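Glutaredoxin family protein (Xanthomonas campestris, PDB 1TTZ) is of unproven function but, as a small glutaredoxin-like protein of the thioredoxin clan, probably takes part in thiol-disulfide redox chemistry. Local coordinates at residues 5-8 with 13-16; 45-50 with 56-61. All coordinates share one frame; numbering follows the deposited sequence.

Contact 1: residues 5-8 with 13-16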
loop_
_atom_site.group_PDB
_atom_site.type_symbol
_atom_site.label_atom_id
_atom_site.label_comp_id
_atom_site.label_asym_id
_atom_site.label_seq_id
_atom_site.Cartn_x
_atom_site.Cartn_y
_atom_site.Cartn_z
ATOM N N LEU A 5 -0.692 -4.659 0.336
ATOM C CA LEU A 5 -1.286 -3.402 -0.082
ATOM C C LEU A 5 -2.737 -3.348 0.366
ATOM O O LEU A 5 -3.591 -4.051 -0.178
ATOM C CB LEU A 5 -1.228 -3.232 -1.607
ATOM C CG LEU A 5 -1.970 -1.976 -2.105
ATOM C CD1 LEU A 5 -1.183 -0.728 -1.704
ATOM C CD2 LEU A 5 -2.152 -2.015 -3.622
ATOM N N TYR A 6 -3.015 -2.535 1.375
ATOM C CA TYR A 6 -4.379 -2.395 1.831
ATOM C C TYR A 6 -5.043 -1.377 0.910
ATOM O O TYR A 6 -4.542 -0.265 0.724
ATOM C CB TYR A 6 -4.428 -1.917 3.288
ATOM C CG TYR A 6 -3.938 -2.956 4.264
ATOM C CD1 TYR A 6 -2.632 -2.927 4.750
ATOM C CD2 TYR A 6 -4.771 -3.995 4.675
ATOM C CE1 TYR A 6 -2.165 -3.917 5.630
ATOM C CE2 TYR A 6 -4.315 -4.984 5.553
ATOM C CZ TYR A 6 -3.015 -4.936 6.025
ATOM O OH TYR A 6 -2.570 -5.897 6.903
ATOM N N GLN A 7 -6.153 -1.776 0.306
ATOM C CA GLN A 7 -6.885 -0.888 -0.580
ATOM C C GLN A 7 -8.375 -1.179 -0.521
ATOM O O GLN A 7 -8.812 -2.097 0.168
ATOM C CB GLN A 7 -6.377 -1.020 -2.022
ATOM C CG GLN A 7 -6.520 -2.396 -2.662
ATOM C CD GLN A 7 -6.029 -2.421 -4.107
ATOM O OE1 GLN A 7 -6.465 -1.626 -4.938
ATOM N NE2 GLN A 7 -5.118 -3.342 -4.409
ATOM N N ARG A 8 -9.157 -0.369 -1.221
ATOM C CA ARG A 8 -10.596 -0.569 -1.262
ATOM C C ARG A 8 -10.978 -0.629 -2.730
ATOM O O ARG A 8 -10.245 -0.125 -3.583
ATOM C CB ARG A 8 -11.339 0.587 -0.570
ATOM C CG ARG A 8 -11.215 1.915 -1.301
ATOM C CD ARG A 8 -12.280 2.930 -0.894
ATOM N NE ARG A 8 -12.110 3.453 0.460
ATOM C CZ ARG A 8 -12.629 2.903 1.552
ATOM N NH1 ARG A 8 -13.363 1.799 1.456
ATOM N NH2 ARG A 8 -12.423 3.464 2.739
ATOM N N LEU A 13 -6.997 6.270 -6.352
ATOM C CA LEU A 13 -5.754 6.370 -5.581
ATOM C C LEU A 13 -5.134 4.992 -5.398
ATOM O O LEU A 13 -3.915 4.836 -5.464
ATOM C CB LEU A 13 -6.013 7.000 -4.213
ATOM C CG LEU A 13 -6.758 8.340 -4.212
ATOM C CD1 LEU A 13 -6.779 8.895 -2.795
ATOM C CD2 LEU A 13 -6.072 9.326 -5.165
ATOM N N CYS A 14 -5.983 3.995 -5.170
ATOM C CA CYS A 14 -5.519 2.627 -4.994
ATOM C C CYS A 14 -4.939 2.088 -6.297
ATOM O O CYS A 14 -3.931 1.387 -6.289
ATOM C CB CYS A 14 -6.661 1.727 -4.510
ATOM S SG CYS A 14 -7.115 1.975 -2.763
ATOM N N ASP A 15 -5.573 2.414 -7.419
ATOM C CA ASP A 15 -5.068 1.955 -8.705
ATOM C C ASP A 15 -3.702 2.567 -8.948
ATOM O O ASP A 15 -2.834 1.936 -9.539
ATOM C CB ASP A 15 -5.995 2.366 -9.846
ATOM C CG ASP A 15 -7.390 1.810 -9.692
ATOM O OD1 ASP A 15 -7.539 0.714 -9.107
ATOM O OD2 ASP A 15 -8.331 2.473 -10.165
ATOM N N GLN A 16 -3.517 3.802 -8.489
ATOM C CA GLN A 16 -2.241 4.490 -8.658
ATOM C C GLN A 16 -1.148 3.848 -7.810
ATOM O O GLN A 16 0.018 3.829 -8.201
ATOM C CB GLN A 16 -2.361 5.964 -8.278
ATOM C CG GLN A 16 -3.251 6.792 -9.183
ATOM C CD GLN A 16 -3.291 8.253 -8.755
ATOM O OE1 GLN A 16 -2.449 9.057 -9.158
ATOM N NE2 GLN A 16 -4.255 8.592 -7.913
HETATM O O HOH W 1 -6.525 -1.346 -7.806
#

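Contact 2: residues 45-50 with 56-61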
loop_
_atom_site.group_PDB
_atom_site.type_symbol
_atom_site.label_atom_id
_atom_site.label_comp_id
_atom_site.label_asym_id
_atom_site.label_seq_id
_atom_site.Cartn_x
_atom_site.Cartn_y
_atom_site.Cartn_z
ATOM N N GLY A 45 -9.616 2.899 6.577
ATOM C CA GLY A 45 -10.660 3.575 5.817
ATOM C C GLY A 45 -10.458 5.001 5.336
ATOM O O GLY A 45 -11.101 5.422 4.371
ATOM N N LEU A 46 -9.588 5.749 6.006
ATOM C CA LEU A 46 -9.299 7.133 5.628
ATOM C C LEU A 46 -7.877 7.260 5.071
ATOM O O LEU A 46 -7.473 8.334 4.627
ATOM C CB LEU A 46 -9.432 8.046 6.853
ATOM C CG LEU A 46 -10.715 8.831 7.156
ATOM C CD1 LEU A 46 -11.936 8.077 6.710
ATOM C CD2 LEU A 46 -10.761 9.128 8.645
ATOM N N ARG A 47 -7.131 6.158 5.084
ATOM C CA ARG A 47 -5.736 6.170 4.643
ATOM C C ARG A 47 -5.394 5.426 3.352
ATOM O O ARG A 47 -4.391 5.743 2.713
ATOM C CB ARG A 47 -4.852 5.617 5.765
ATOM C CG ARG A 47 -4.972 6.346 7.100
ATOM C CD ARG A 47 -4.487 5.432 8.220
ATOM N NE ARG A 47 -3.152 4.917 7.932
ATOM C CZ ARG A 47 -2.604 3.865 8.532
ATOM N NH1 ARG A 47 -3.282 3.203 9.460
ATOM N NH2 ARG A 47 -1.379 3.473 8.196
ATOM N N VAL A 48 -6.203 4.438 2.974
ATOM C CA VAL A 48 -5.939 3.658 1.764
ATOM C C VAL A 48 -5.702 4.525 0.524
ATOM O O VAL A 48 -6.356 5.553 0.326
ATOM C CB VAL A 48 -7.099 2.659 1.452
ATOM C CG1 VAL A 48 -7.023 1.457 2.392
ATOM C CG2 VAL A 48 -8.453 3.355 1.586
ATOM N N PRO A 49 -4.763 4.113 -0.337
ATOM C CA PRO A 49 -3.924 2.917 -0.234
ATOM C C PRO A 49 -2.784 3.032 0.778
ATOM O O PRO A 49 -2.151 4.084 0.907
ATOM C CB PRO A 49 -3.407 2.747 -1.656
ATOM C CG PRO A 49 -3.238 4.178 -2.089
ATOM C CD PRO A 49 -4.535 4.795 -1.623
ATOM N N VAL A 50 -2.527 1.934 1.482
ATOM C CA VAL A 50 -1.463 1.874 2.478
ATOM C C VAL A 50 -0.630 0.616 2.251
ATOM O O VAL A 50 -1.175 -0.471 2.083
ATOM C CB VAL A 50 -2.034 1.821 3.913
ATOM C CG1 VAL A 50 -0.912 1.585 4.914
ATOM C CG2 VAL A 50 -2.760 3.116 4.237
ATOM N N GLY A 56 6.322 -4.723 9.502
ATOM C CA GLY A 56 5.204 -4.019 10.092
ATOM C C GLY A 56 5.233 -2.531 9.804
ATOM O O GLY A 56 4.360 -1.800 10.267
ATOM N N ARG A 57 6.234 -2.072 9.056
ATOM C CA ARG A 57 6.324 -0.656 8.708
ATOM C C ARG A 57 5.222 -0.354 7.714
ATOM O O ARG A 57 4.828 -1.224 6.942
ATOM C CB ARG A 57 7.666 -0.326 8.053
ATOM C CG ARG A 57 8.882 -0.375 8.958
ATOM C CD ARG A 57 10.076 0.224 8.216
ATOM N NE ARG A 57 10.226 -0.400 6.907
ATOM C CZ ARG A 57 10.657 0.220 5.814
ATOM N NH1 ARG A 57 10.995 1.502 5.855
ATOM N NH2 ARG A 57 10.740 -0.450 4.675
ATOM N N GLU A 58 4.725 0.873 7.727
ATOM C CA GLU A 58 3.667 1.253 6.808
ATOM C C GLU A 58 3.923 2.586 6.109
ATOM O O GLU A 58 4.501 3.512 6.683
ATOM C CB GLU A 58 2.314 1.263 7.538
ATOM C CG GLU A 58 1.778 -0.142 7.844
ATOM C CD GLU A 58 0.386 -0.144 8.459
ATOM O OE1 GLU A 58 -0.223 -1.233 8.540
ATOM O OE2 GLU A 58 -0.100 0.936 8.867
ATOM N N LEU A 59 3.509 2.651 4.848
ATOM C CA LEU A 59 3.665 3.839 4.019
ATOM C C LEU A 59 2.266 4.218 3.552
ATOM O O LEU A 59 1.610 3.435 2.858
ATOM C CB LEU A 59 4.534 3.518 2.803
ATOM C CG LEU A 59 4.938 4.697 1.915
ATOM C CD1 LEU A 59 5.878 5.618 2.683
ATOM C CD2 LEU A 59 5.618 4.169 0.653
ATOM N N ASP A 60 1.810 5.406 3.934
ATOM C CA ASP A 60 0.477 5.869 3.558
ATOM C C ASP A 60 0.489 6.731 2.306
ATOM O O ASP A 60 1.441 7.461 2.061
ATOM C CB ASP A 60 -0.150 6.686 4.689
ATOM C CG ASP A 60 -0.442 5.862 5.929
ATOM O OD1 ASP A 60 -0.992 6.433 6.893
ATOM O OD2 ASP A 60 -0.125 4.657 5.946
ATOM N N TRP A 61 -0.578 6.637 1.516
ATOM C CA TRP A 61 -0.706 7.443 0.315
ATOM C C TRP A 61 -0.678 8.904 0.778
ATOM O O TRP A 61 -1.128 9.217 1.882
ATOM C CB TRP A 61 -2.037 7.139 -0.369
ATOM C CG TRP A 61 -2.198 7.874 -1.657
ATOM C CD1 TRP A 61 -2.918 9.011 -1.871
ATOM C CD2 TRP A 61 -1.594 7.536 -2.907
ATOM N NE1 TRP A 61 -2.798 9.403 -3.187
ATOM C CE2 TRP A 61 -1.989 8.511 -3.845
ATOM C CE3 TRP A 61 -0.750 6.498 -3.327
ATOM C CZ2 TRP A 61 -1.570 8.479 -5.182
ATOM C CZ3 TRP A 61 -0.331 6.467 -4.658
ATOM C CH2 TRP A 61 -0.742 7.449 -5.565
HETATM O O HOH W 2 -3.288 8.121 3.052
HETATM O O HOH W 3 -2.399 0.926 11.165
#

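Contact 1: residues 5-8 with 13-16
Gln7, at the end of strand 3-7, lies against Cys14 in the first turn of helix 12-23, their CA atoms 5.8 Å apart; this is the first strand-to-helix step of the beta-alpha-beta unit of a thioredoxin-like fold. Cys14 is the second cysteine of a Cys11-Cys14 CxxC pattern at the helix start, consistent with the redox motif of glutaredoxins. Its side chain points at the strand and is buried there. The extended Gln7 chain runs past Cys14, bringing OE1 to 3.4 Å from CB of Cys14, while NE2 makes a weak hydrogen bond to Ser31 on the neighbouring strand. One water links the segments by donating to both, 2.9 Å from Gln7 OE1 and 2.6 Å from Asp15 OD1. Arg8 takes its charged end elsewhere, to Glu41 and the carbonyl of Gly45. With SG turned beside its own backbone N (chi1 -74°), the sulfur of Cys14 sits over the strand end, 3.2 Å from CB of Gln7. The same sulfur accepts a hydrogen bond from the backbone N of Arg8, long at 3.5 Å from N to SG but fairly straight (163°).

Contact 2: residues 45-50 with 56-61
Pro49 and Val50 run antiparallel to Asp60 and Trp61, where the cis-proline loop of this thioredoxin-like fold enters strand 50-52 and meets the edge strand 58-60. Val50 and Asp60 form a non-hydrogen-bonded pair with CA atoms 4.6 Å apart. The tight part lies around Pro49, which follows a cis peptide bond, as the corresponding proline does beside the CxxC motif in thioredoxins. Its O accepts a hydrogen bond from Trp61 N at 3.1 Å, and its CG packs obliquely on the indole, 3.6 Å from Trp61 CE3. Leu13 of helix 12-23 touches both side chains. Alongside, Val50 and Asp60 point the same way, and CG1 of the valine comes to 3.3 Å from Asp60 OD2.

The solvent side is polar and water-bridged, though its charged groups are firmly paired. Arg47, bent at chi3 (53°), presents the NE and NH2 edge of its guanidinium to the side chains of Asp60 and Glu58, and grips Asp60 side-on. NH2 meets the syn lone pair of Asp60 OD2 almost in the guanidinium plane, whereas NE reaches OD1 from above the carboxylate. The planes are 42° apart, so the two-point grip is twisted. NH2 also forms a salt bridge to Glu58 OE2 at 2.9 Å, and two carboxylates sharing one guanidinium would probably stabilise its positive charge. Glu58 OE1 turns to Tyr44 and Arg52. One water joins Arg47 NH1 to Glu58 OE2; another donates to the carbonyls of both segments, 2.6 Å from Arg47 O and 2.7 Å from Trp61 O.

From the N terminus, strand 3-7 leads through the loop holding Cys11 into helix 12-23, and contact 1 closes that short connection. The chain then passes through strand 29-33 and helix 38-44 before contact 2 closes the hairpin of strands 50-52 and 58-60. The two contacts follow in series, neither nested nor crossing, with centres about 9 Å apart. They meet in the sheet, where Tyr6 N lies 2.9 Å from Val50 O, probably hydrogen-bonded, and at helix 12-23, where Gln16 packs on Trp61. Together they join the N-terminal beta-alpha-beta unit to this hairpin, and the cis-proline loop of contact 2 lies beside the start of the CxxC helix, where Pro49 touches Leu13.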